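Local coordinates for protein LRA-12 (Uncultured bacterium, PDB 5AEB) that probably hydrolyses beta-lactam antibiotics, carbapenems among them, as a class B3 metallo-beta-lactamase with two zinc ions in its active site, at residues A15-P20 and A85-L90; G34-A39 and S232-H237; K193-V198 and P202-D207. One frame throughout, in Å; residues are numbered along the deposited sequence.

Contact 1. Residues A15-P20 and A85-L90; sequences ADWSKP and AHYDHL. With ZN (zinc ion), chain C; ZN (zinc ion), chain D.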
loop_
_atom_site.group_PDB
_atom_site.type_symbol
_atom_site.label_atom_id
_atom_site.label_comp_id
_atom_site.label_asym_id
_atom_site.label_seq_id
_atom_site.Cartn_x
_atom_site.Cartn_y
_atom_site.Cartn_z
ATOM N N ALA A 15 -14.681 6.843 -10.017
ATOM C CA ALA A 15 -13.961 8.045 -10.454
ATOM C C ALA A 15 -12.889 8.546 -9.477
ATOM O O ALA A 15 -11.905 9.136 -9.901
ATOM C CB ALA A 15 -14.932 9.171 -10.773
ATOM N N ASP A 16 -13.096 8.333 -8.179
ATOM C CA ASP A 16 -12.132 8.739 -7.144
ATOM C C ASP A 16 -10.754 8.056 -7.260
ATOM O O ASP A 16 -9.771 8.558 -6.704
ATOM C CB ASP A 16 -12.721 8.513 -5.735
ATOM C CG ASP A 16 -13.794 9.548 -5.370
ATOM O OD1 ASP A 16 -13.941 10.555 -6.099
ATOM O OD2 ASP A 16 -14.498 9.368 -4.349
ATOM N N TRP A 17 -10.681 6.920 -7.967
ATOM C CA TRP A 17 -9.399 6.252 -8.180
ATOM C C TRP A 17 -8.458 7.094 -8.999
ATOM O O TRP A 17 -7.280 7.113 -8.746
ATOM C CB TRP A 17 -9.604 4.876 -8.795
ATOM C CG TRP A 17 -10.096 3.833 -7.811
ATOM C CD1 TRP A 17 -10.666 4.034 -6.546
ATOM C CD2 TRP A 17 -10.102 2.371 -7.992
ATOM N NE1 TRP A 17 -10.974 2.832 -5.956
ATOM C CE2 TRP A 17 -10.692 1.805 -6.768
ATOM C CE3 TRP A 17 -9.722 1.514 -9.016
ATOM C CZ2 TRP A 17 -10.852 0.431 -6.590
ATOM C CZ3 TRP A 17 -9.871 0.135 -8.817
ATOM C CH2 TRP A 17 -10.434 -0.391 -7.638
ATOM N N SER A 18 -8.968 7.826 -9.974
ATOM C CA SER A 18 -8.121 8.689 -10.791
ATOM C C SER A 18 -8.221 10.168 -10.436
ATOM O O SER A 18 -7.421 10.963 -10.908
ATOM C CB SER A 18 -8.448 8.491 -12.272
ATOM O OG SER A 18 -9.821 8.768 -12.461
ATOM N N LYS A 19 -9.185 10.536 -9.593
ATOM C CA LYS A 19 -9.357 11.923 -9.167
ATOM C C LYS A 19 -8.113 12.498 -8.438
ATOM O O LYS A 19 -7.692 11.956 -7.433
ATOM C CB LYS A 19 -10.606 12.005 -8.290
ATOM C CG LYS A 19 -11.002 13.404 -7.847
ATOM C CD LYS A 19 -12.436 13.403 -7.366
ATOM C CE LYS A 19 -12.904 14.823 -7.049
ATOM N NZ LYS A 19 -12.477 15.237 -5.685
ATOM N N PRO A 20 -7.509 13.585 -8.954
ATOM C CA PRO A 20 -6.333 14.152 -8.249
ATOM C C PRO A 20 -6.655 14.697 -6.862
ATOM O O PRO A 20 -7.767 15.167 -6.613
ATOM C CB PRO A 20 -5.880 15.312 -9.158
ATOM C CG PRO A 20 -7.027 15.558 -10.105
ATOM C CD PRO A 20 -7.719 14.229 -10.271
ATOM N N ALA A 85 -0.094 -6.578 -4.658
ATOM C CA ALA A 85 0.085 -6.625 -6.116
ATOM C C ALA A 85 -1.232 -6.648 -6.910
ATOM O O ALA A 85 -1.602 -7.664 -7.511
ATOM C CB ALA A 85 0.989 -7.785 -6.520
ATOM N N HIS A 86 -1.956 -5.533 -6.875
ATOM C CA HIS A 86 -3.152 -5.355 -7.675
ATOM C C HIS A 86 -2.963 -4.127 -8.490
ATOM O O HIS A 86 -2.268 -3.218 -8.070
ATOM C CB HIS A 86 -4.404 -5.171 -6.816
ATOM C CG HIS A 86 -5.024 -6.459 -6.329
ATOM N ND1 HIS A 86 -5.857 -6.503 -5.261
ATOM C CD2 HIS A 86 -4.904 -7.769 -6.792
ATOM C CE1 HIS A 86 -6.230 -7.786 -5.054
ATOM N NE2 HIS A 86 -5.664 -8.551 -6.008
ATOM N N TYR A 87 -3.653 -4.078 -9.629
ATOM C CA TYR A 87 -3.482 -3.001 -10.609
ATOM C C TYR A 87 -3.797 -1.615 -10.070
ATOM O O TYR A 87 -3.255 -0.638 -10.580
ATOM C CB TYR A 87 -4.310 -3.261 -11.881
ATOM C CG TYR A 87 -5.799 -3.037 -11.717
ATOM C CD1 TYR A 87 -6.627 -4.045 -11.213
ATOM C CD2 TYR A 87 -6.380 -1.805 -12.034
ATOM C CE1 TYR A 87 -7.996 -3.843 -11.050
ATOM C CE2 TYR A 87 -7.746 -1.589 -11.880
ATOM C CZ TYR A 87 -8.554 -2.603 -11.395
ATOM O OH TYR A 87 -9.926 -2.376 -11.234
ATOM N N ASP A 88 -4.673 -1.532 -9.068
ATOM C CA ASP A 88 -5.003 -0.246 -8.432
ATOM C C ASP A 88 -3.862 0.303 -7.524
ATOM O O ASP A 88 -3.899 1.460 -7.127
ATOM C CB ASP A 88 -6.401 -0.250 -7.702
ATOM C CG ASP A 88 -6.546 -1.345 -6.644
ATOM O OD1 ASP A 88 -6.049 -2.500 -6.892
ATOM O OD2 ASP A 88 -7.158 -1.064 -5.555
ATOM N N HIS A 89 -2.843 -0.519 -7.253
ATOM C CA HIS A 89 -1.674 -0.083 -6.478
ATOM C C HIS A 89 -0.353 -0.270 -7.156
ATOM O O HIS A 89 0.682 0.134 -6.599
ATOM C CB HIS A 89 -1.672 -0.753 -5.114
ATOM C CG HIS A 89 -3.030 -0.739 -4.456
ATOM N ND1 HIS A 89 -3.497 0.330 -3.816
ATOM C CD2 HIS A 89 -4.040 -1.701 -4.421
ATOM C CE1 HIS A 89 -4.744 0.064 -3.357
ATOM N NE2 HIS A 89 -5.076 -1.178 -3.744
ATOM N N LEU A 90 -0.374 -0.870 -8.361
ATOM C CA LEU A 90 0.854 -1.105 -9.155
ATOM C C LEU A 90 0.735 -0.639 -10.600
ATOM O O LEU A 90 1.663 -0.822 -11.395
ATOM C CB LEU A 90 1.199 -2.594 -9.172
ATOM C CG LEU A 90 1.785 -3.270 -7.936
ATOM C CD1 LEU A 90 2.148 -4.703 -8.275
ATOM C CD2 LEU A 90 3.026 -2.543 -7.483
HETATM ZN ZN ZN C . -6.932 -1.717 -3.725
HETATM ZN ZN ZN D . -6.301 -5.256 -3.872
HETATM O O HOH W 1 -6.916 -3.545 -4.335
HETATM O O HOH W 2 -7.506 -2.774 -2.271
#
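Trp17 swings its indole away from its own carbonyl carbon, CG beside the backbone N (chi1 -76°), and so reaches across to Asp88, whose CG is wedged between backbone N and carbonyl carbon (chi1 56°). Asp88 belongs to the zinc-binding signature of the metallo-beta-lactamase fold, here in its glutamine form, Gln84-Ala85-His86-Tyr87-Asp88-His89. The bend in Asp88 turns its carboxylate to one zinc, which OD2 binds, and leaves CB lying over one face of the indole. This is a CH-pi contact: Asp88 CB is 4.1 Å from the centroid of the Trp17 six-membered ring. The carboxylate plane is turned only 20° from the indole, and Asp88 OD2 comes within 3.9 Å of Trp17 CH2. Tyr87 meets a different part of the same ring. Its side chain crosses Trp17 at about a right angle and sets OH at the indole edge, near the ring plane, 3.5 Å from CZ3. Trp17 therefore backs a metal ligand without binding metal itself, and its ring also meets His227, the third protein ligand of the Asp88 zinc. That zinc takes Asp88 OD2 at 2.0 Å and His89 NE2 from this segment. The other is bound by His86 ND1 at 1.9 Å, with Gln84 and His161 completing its protein ligands. The segment 85-90 thus serves both metals, His86 one zinc just before the short, weakly bonded helix 87-90, and Asp88 and His89 the other from within it. Water 1 bridges the two zincs and donates a weak hydrogen bond to Asp88 OD1, at 2.9 Å.

Contact 2. Residues G34-A39 and S232-H237; sequences GTYDLA and SMHSKH. With SO4 (sulfate ion), chain E.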
loop_
_atom_site.group_PDB
_atom_site.type_symbol
_atom_site.label_atom_id
_atom_site.label_comp_id
_atom_site.label_asym_id
_atom_site.label_seq_id
_atom_site.Cartn_x
_atom_site.Cartn_y
_atom_site.Cartn_z
ATOM N N GLY A 34 -0.986 10.414 -3.257
ATOM C CA GLY A 34 -1.812 9.530 -4.076
ATOM C C GLY A 34 -2.987 10.259 -4.677
ATOM O O GLY A 34 -3.026 11.507 -4.707
ATOM N N THR A 35 -3.963 9.488 -5.140
ATOM C CA THR A 35 -5.166 10.072 -5.682
ATOM C C THR A 35 -6.174 10.255 -4.565
ATOM O O THR A 35 -5.861 10.078 -3.394
ATOM C CB THR A 35 -5.774 9.235 -6.836
ATOM O OG1 THR A 35 -6.322 8.001 -6.342
ATOM C CG2 THR A 35 -4.746 8.993 -7.915
ATOM N N TYR A 36 -7.383 10.635 -4.930
ATOM C CA TYR A 36 -8.395 10.886 -3.943
ATOM C C TYR A 36 -8.674 9.605 -3.126
ATOM O O TYR A 36 -8.886 9.712 -1.918
ATOM C CB TYR A 36 -9.662 11.473 -4.577
ATOM C CG TYR A 36 -10.672 11.915 -3.545
ATOM C CD1 TYR A 36 -11.596 11.005 -3.038
ATOM C CD2 TYR A 36 -10.706 13.241 -3.069
ATOM C CE1 TYR A 36 -12.522 11.373 -2.085
ATOM C CE2 TYR A 36 -11.644 13.627 -2.110
ATOM C CZ TYR A 36 -12.545 12.682 -1.618
ATOM O OH TYR A 36 -13.485 12.988 -0.662
ATOM N N ASP A 37 -8.640 8.430 -3.766
ATOM C CA ASP A 37 -8.776 7.118 -3.075
ATOM C C ASP A 37 -7.584 6.129 -3.155
ATOM O O ASP A 37 -7.445 5.285 -2.284
ATOM C CB ASP A 37 -10.063 6.379 -3.471
ATOM C CG ASP A 37 -10.439 5.268 -2.467
ATOM O OD1 ASP A 37 -10.593 5.533 -1.248
ATOM O OD2 ASP A 37 -10.586 4.114 -2.889
ATOM N N LEU A 38 -6.735 6.208 -4.182
ATOM C CA LEU A 38 -5.573 5.296 -4.240
ATOM C C LEU A 38 -4.386 5.895 -3.503
ATOM O O LEU A 38 -3.795 6.876 -3.930
ATOM C CB LEU A 38 -5.239 4.866 -5.672
ATOM C CG LEU A 38 -6.472 4.363 -6.435
ATOM C CD1 LEU A 38 -6.113 3.898 -7.841
ATOM C CD2 LEU A 38 -7.125 3.222 -5.654
ATOM N N ALA A 39 -4.060 5.300 -2.367
ATOM C CA ALA A 39 -3.114 5.900 -1.425
ATOM C C ALA A 39 -1.704 5.550 -1.821
ATOM O O ALA A 39 -1.355 4.370 -1.995
ATOM C CB ALA A 39 -3.404 5.433 -0.014
ATOM N N SER A 232 -10.566 6.360 6.513
ATOM C CA SER A 232 -11.362 7.612 6.541
ATOM C C SER A 232 -10.485 8.851 6.384
ATOM O O SER A 232 -10.632 9.806 7.145
ATOM C CB SER A 232 -12.097 7.749 7.868
ATOM O OG SER A 232 -13.069 6.754 8.000
ATOM N N MET A 233 -9.550 8.844 5.434
ATOM C CA MET A 233 -8.587 9.944 5.349
ATOM C C MET A 233 -9.257 11.326 5.179
ATOM O O MET A 233 -8.821 12.313 5.764
ATOM C CB MET A 233 -7.575 9.706 4.235
ATOM C CG MET A 233 -6.501 10.785 4.176
ATOM S SD MET A 233 -5.537 10.535 2.681
ATOM C CE MET A 233 -6.413 11.548 1.495
ATOM N N HIS A 234 -10.331 11.357 4.404
ATOM C CA HIS A 234 -11.047 12.585 4.143
ATOM C C HIS A 234 -11.869 13.131 5.274
ATOM O O HIS A 234 -12.295 14.275 5.197
ATOM C CB HIS A 234 -11.854 12.443 2.875
ATOM C CG HIS A 234 -11.007 12.102 1.707
ATOM N ND1 HIS A 234 -10.096 12.956 1.210
ATOM C CD2 HIS A 234 -10.885 10.932 0.990
ATOM C CE1 HIS A 234 -9.470 12.385 0.185
ATOM N NE2 HIS A 234 -9.953 11.142 0.051
ATOM N N SER A 235 -12.070 12.338 6.326
ATOM C CA SER A 235 -12.593 12.835 7.614
ATOM C C SER A 235 -11.497 13.381 8.514
ATOM O O SER A 235 -11.751 14.164 9.402
ATOM C CB SER A 235 -13.305 11.719 8.372
ATOM O OG SER A 235 -14.386 11.238 7.599
ATOM N N LYS A 236 -10.271 12.949 8.308
ATOM C CA LYS A 236 -9.195 13.301 9.214
ATOM C C LYS A 236 -8.409 14.495 8.686
ATOM O O LYS A 236 -7.740 15.173 9.441
ATOM C CB LYS A 236 -8.290 12.087 9.410
ATOM C CG LYS A 236 -8.998 10.946 10.129
ATOM C CD LYS A 236 -8.262 9.619 9.973
ATOM C CE LYS A 236 -8.872 8.544 10.880
ATOM N NZ LYS A 236 -8.207 7.210 10.663
ATOM N N HIS A 237 -8.507 14.750 7.384
ATOM C CA HIS A 237 -7.729 15.801 6.749
ATOM C C HIS A 237 -8.424 16.384 5.557
ATOM O O HIS A 237 -8.894 15.649 4.692
ATOM C CB HIS A 237 -6.361 15.265 6.346
ATOM C CG HIS A 237 -5.528 16.240 5.559
ATOM N ND1 HIS A 237 -5.664 16.403 4.232
ATOM C CD2 HIS A 237 -4.517 17.099 5.954
ATOM C CE1 HIS A 237 -4.786 17.324 3.801
ATOM N NE2 HIS A 237 -4.087 17.749 4.855
HETATM S S SO4 E . -2.103 20.804 3.947
HETATM O O1 SO4 E . -2.398 19.989 5.159
HETATM O O2 SO4 E . -3.111 20.520 2.883
HETATM O O3 SO4 E . -0.729 20.475 3.484
HETATM O O4 SO4 E . -2.120 22.245 4.316
#
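Over one face of the Tyr36 phenol lies the imidazole of His234, in an offset stack with centroids 3.7 Å apart and planes only 8° from parallel. His234 NE2 sits above the middle of the phenol ring, while the phenol CZ is centred over the imidazole, 3.4 Å above its plane. At the edge of that imidazole comes the backbone of the same tyrosine: His234 NE2 donates to Tyr36 O at 2.7 Å in a nearly straight bond (164°), with the oxygen in the ring plane. Tyr36 thus holds His234 twice, by ring face and by carbonyl, and the two together fix the rotation of the imidazole. Tyr21 adds an edge-to-face contact to His234. Farther along, His237 offers its ring edge to a sulfate, probably from the crystallisation liquor, NE2 donating to O1 at 2.8 Å.

The loop itself is braced by an ST motif, Thr35 OG1 accepting from Leu38 N at 2.8 Å. Next to Tyr36, Asp37 OD2 is hydrogen-bonded to His227 ND1, making Asp37 a second-shell partner of a zinc ligand. In the fold, 34-39 is the turn between strands 30-32 and 41-45, and the stack ties it to helix 233-236, which follows strand 222-225 of the other sheet; Met233 of that helix packs on Tyr32 of strand 30-32.

Contact 3. Residues K193-V198 and P202-D207; sequences KKFSEV and PGIAKD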
loop_
_atom_site.group_PDB
_atom_site.type_symbol
_atom_site.label_atom_id
_atom_site.label_comp_id
_atom_site.label_asym_id
_atom_site.label_seq_id
_atom_site.Cartn_x
_atom_site.Cartn_y
_atom_site.Cartn_z
ATOM N N LYS A 193 -16.817 -16.009 -3.711
ATOM C CA LYS A 193 -17.102 -17.378 -3.275
ATOM C C LYS A 193 -16.458 -17.741 -1.929
ATOM O O LYS A 193 -15.745 -16.931 -1.335
ATOM C CB LYS A 193 -16.725 -18.389 -4.377
ATOM C CG LYS A 193 -15.249 -18.421 -4.773
ATOM C CD LYS A 193 -15.001 -19.387 -5.930
ATOM C CE LYS A 193 -15.229 -18.728 -7.281
ATOM N NZ LYS A 193 -15.579 -19.705 -8.353
ATOM N N LYS A 194 -16.747 -18.953 -1.453
ATOM C CA LYS A 194 -16.186 -19.499 -0.220
ATOM C C LYS A 194 -14.698 -19.787 -0.393
ATOM O O LYS A 194 -14.263 -20.160 -1.491
ATOM C CB LYS A 194 -16.892 -20.815 0.133
ATOM C CG LYS A 194 -17.917 -20.738 1.249
ATOM C CD LYS A 194 -19.158 -19.954 0.849
ATOM C CE LYS A 194 -19.897 -19.431 2.076
ATOM N NZ LYS A 194 -20.987 -18.528 1.629
ATOM N N PHE A 195 -13.938 -19.656 0.692
ATOM C CA PHE A 195 -12.503 -19.947 0.690
ATOM C C PHE A 195 -12.175 -21.321 0.127
ATOM O O PHE A 195 -11.228 -21.463 -0.672
ATOM C CB PHE A 195 -11.923 -19.842 2.105
ATOM C CG PHE A 195 -11.812 -18.435 2.615
ATOM C CD1 PHE A 195 -11.284 -17.429 1.819
ATOM C CD2 PHE A 195 -12.200 -18.130 3.908
ATOM C CE1 PHE A 195 -11.174 -16.132 2.295
ATOM C CE2 PHE A 195 -12.089 -16.839 4.389
ATOM C CZ PHE A 195 -11.572 -15.838 3.585
ATOM N N SER A 196 -12.968 -22.314 0.532
ATOM C CA SER A 196 -12.790 -23.709 0.111
ATOM C C SER A 196 -12.857 -23.916 -1.400
ATOM O O SER A 196 -12.365 -24.914 -1.893
ATOM C CB SER A 196 -13.822 -24.606 0.796
ATOM O OG SER A 196 -15.120 -24.373 0.268
ATOM N N GLU A 197 -13.462 -22.978 -2.119
ATOM C CA GLU A 197 -13.595 -23.070 -3.565
ATOM C C GLU A 197 -12.541 -22.269 -4.323
ATOM O O GLU A 197 -12.564 -22.233 -5.537
ATOM C CB GLU A 197 -14.989 -22.617 -3.994
ATOM C CG GLU A 197 -16.115 -23.443 -3.394
ATOM C CD GLU A 197 -17.480 -22.859 -3.678
ATOM O OE1 GLU A 197 -17.548 -21.738 -4.227
ATOM O OE2 GLU A 197 -18.493 -23.521 -3.355
ATOM N N VAL A 198 -11.632 -21.611 -3.608
ATOM C CA VAL A 198 -10.558 -20.836 -4.244
ATOM C C VAL A 198 -9.359 -21.751 -4.303
ATOM O O VAL A 198 -8.497 -21.716 -3.422
ATOM C CB VAL A 198 -10.174 -19.584 -3.425
ATOM C CG1 VAL A 198 -9.217 -18.707 -4.225
ATOM C CG2 VAL A 198 -11.415 -18.805 -2.993
ATOM N N PRO A 202 -4.464 -22.465 -1.999
ATOM C CA PRO A 202 -4.875 -23.450 -0.999
ATOM C C PRO A 202 -4.803 -22.926 0.446
ATOM O O PRO A 202 -5.648 -23.265 1.256
ATOM C CB PRO A 202 -3.887 -24.610 -1.212
ATOM C CG PRO A 202 -3.295 -24.378 -2.561
ATOM C CD PRO A 202 -3.253 -22.898 -2.721
ATOM N N GLY A 203 -3.832 -22.077 0.758
ATOM C CA GLY A 203 -3.713 -21.575 2.110
ATOM C C GLY A 203 -4.475 -20.293 2.373
ATOM O O GLY A 203 -4.210 -19.644 3.389
ATOM N N ILE A 204 -5.423 -19.928 1.493
ATOM C CA ILE A 204 -6.078 -18.620 1.605
ATOM C C ILE A 204 -6.751 -18.382 2.959
ATOM O O ILE A 204 -6.592 -17.293 3.532
ATOM C CB ILE A 204 -7.034 -18.259 0.432
ATOM C CG1 ILE A 204 -7.335 -16.747 0.437
ATOM C CG2 ILE A 204 -8.334 -19.068 0.461
ATOM C CD1 ILE A 204 -8.366 -16.287 -0.576
ATOM N N ALA A 205 -7.491 -19.377 3.469
ATOM C CA ALA A 205 -8.199 -19.207 4.737
ATOM C C ALA A 205 -7.224 -19.088 5.909
ATOM O O ALA A 205 -7.393 -18.247 6.796
ATOM C CB ALA A 205 -9.218 -20.327 4.974
ATOM N N LYS A 206 -6.198 -19.926 5.903
ATOM C CA LYS A 206 -5.175 -19.871 6.936
ATOM C C LYS A 206 -4.410 -18.524 6.898
ATOM O O LYS A 206 -4.099 -17.964 7.943
ATOM C CB LYS A 206 -4.250 -21.083 6.786
ATOM C CG LYS A 206 -2.869 -20.991 7.432
ATOM C CD LYS A 206 -2.307 -22.393 7.759
ATOM C CE LYS A 206 -2.233 -23.306 6.534
ATOM N NZ LYS A 206 -2.341 -24.747 6.920
ATOM N N ASP A 207 -4.148 -18.011 5.696
ATOM C CA ASP A 207 -3.475 -16.730 5.506
ATOM C C ASP A 207 -4.302 -15.566 6.098
ATOM O O ASP A 207 -3.764 -14.736 6.841
ATOM C CB ASP A 207 -3.205 -16.483 4.017
ATOM C CG ASP A 207 -1.920 -17.138 3.519
ATOM O OD1 ASP A 207 -1.230 -17.839 4.277
ATOM O OD2 ASP A 207 -1.571 -16.906 2.348
#
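Phe195 and Ile204 make the tight part of this contact, their side chains crossing at about a right angle. The Ile204 methyls both reach the same corner of the phenyl: Ile204 CG2 lies 3.6 Å from Phe195 CD1, and CD1 of the isoleucine is 3.9 Å from that same ring carbon. Ile204 manages this because CG1 stands opposite its own backbone N (chi1 -164°), which carries CD1 out to the CD1-CE1 side of the ring and leaves CG2 against Phe195 CD1, with Phe195 O next nearest. Ala205 takes the other ortho carbon, its CB 3.9 Å from Phe195 CD2, and its CA lies over a ring face toward the rim. Tyr208 and His268 also meet the phenyl ring, so it is packed by more than the two segments.

Away from the ring the fit slackens. Val198 approaches Ile204 only at 4.3 Å, CB to CG2, although Tyr122 and Ile191 also pack on the valine. Pro202 points away and is exposed, as are Ser196 and Glu197 on the outer side of the 3-10 turn.

The contact closes a short connection in which the 3-10 segment 195-197 packs against the first turn of helix 204-216, Gly203 being its N-cap. Backbone bonds stay within each segment: Val198 N to Phe195 O at 3.0 Å and Asp207 N to Gly203 O at 2.8 Å. Between the segments the chemistry is wholly apolar, which suggests that burial of Phe195, Val198, Ile204 and Ala205, helped by the short covalent link, keeps them together.

Overall arrangement
Contacts 1 and 2 are neighbours, with centres 12 Å apart, and they touch directly: Trp17 O meets Thr35 OG1 at 2.7 Å, and Lys19 O meets Tyr36 N at 2.8 Å, both probable hydrogen bonds. Their segments alternate along the chain, so the N-terminal loop, the 34-39 turn, the zinc-binding 85-90 segment and helix 233-236 are joined on one side of the zinc site. Contact 3 comes between the two halves of contact 2 in sequence but stands apart in space, its centre 26 Å from contact 1 and 30 Å from contact 2. Contact 1 adjoins the zinc site directly and contact 2 reaches it through Asp37 and His227, while the third packs a 3-10 turn against the start of helix 204-216.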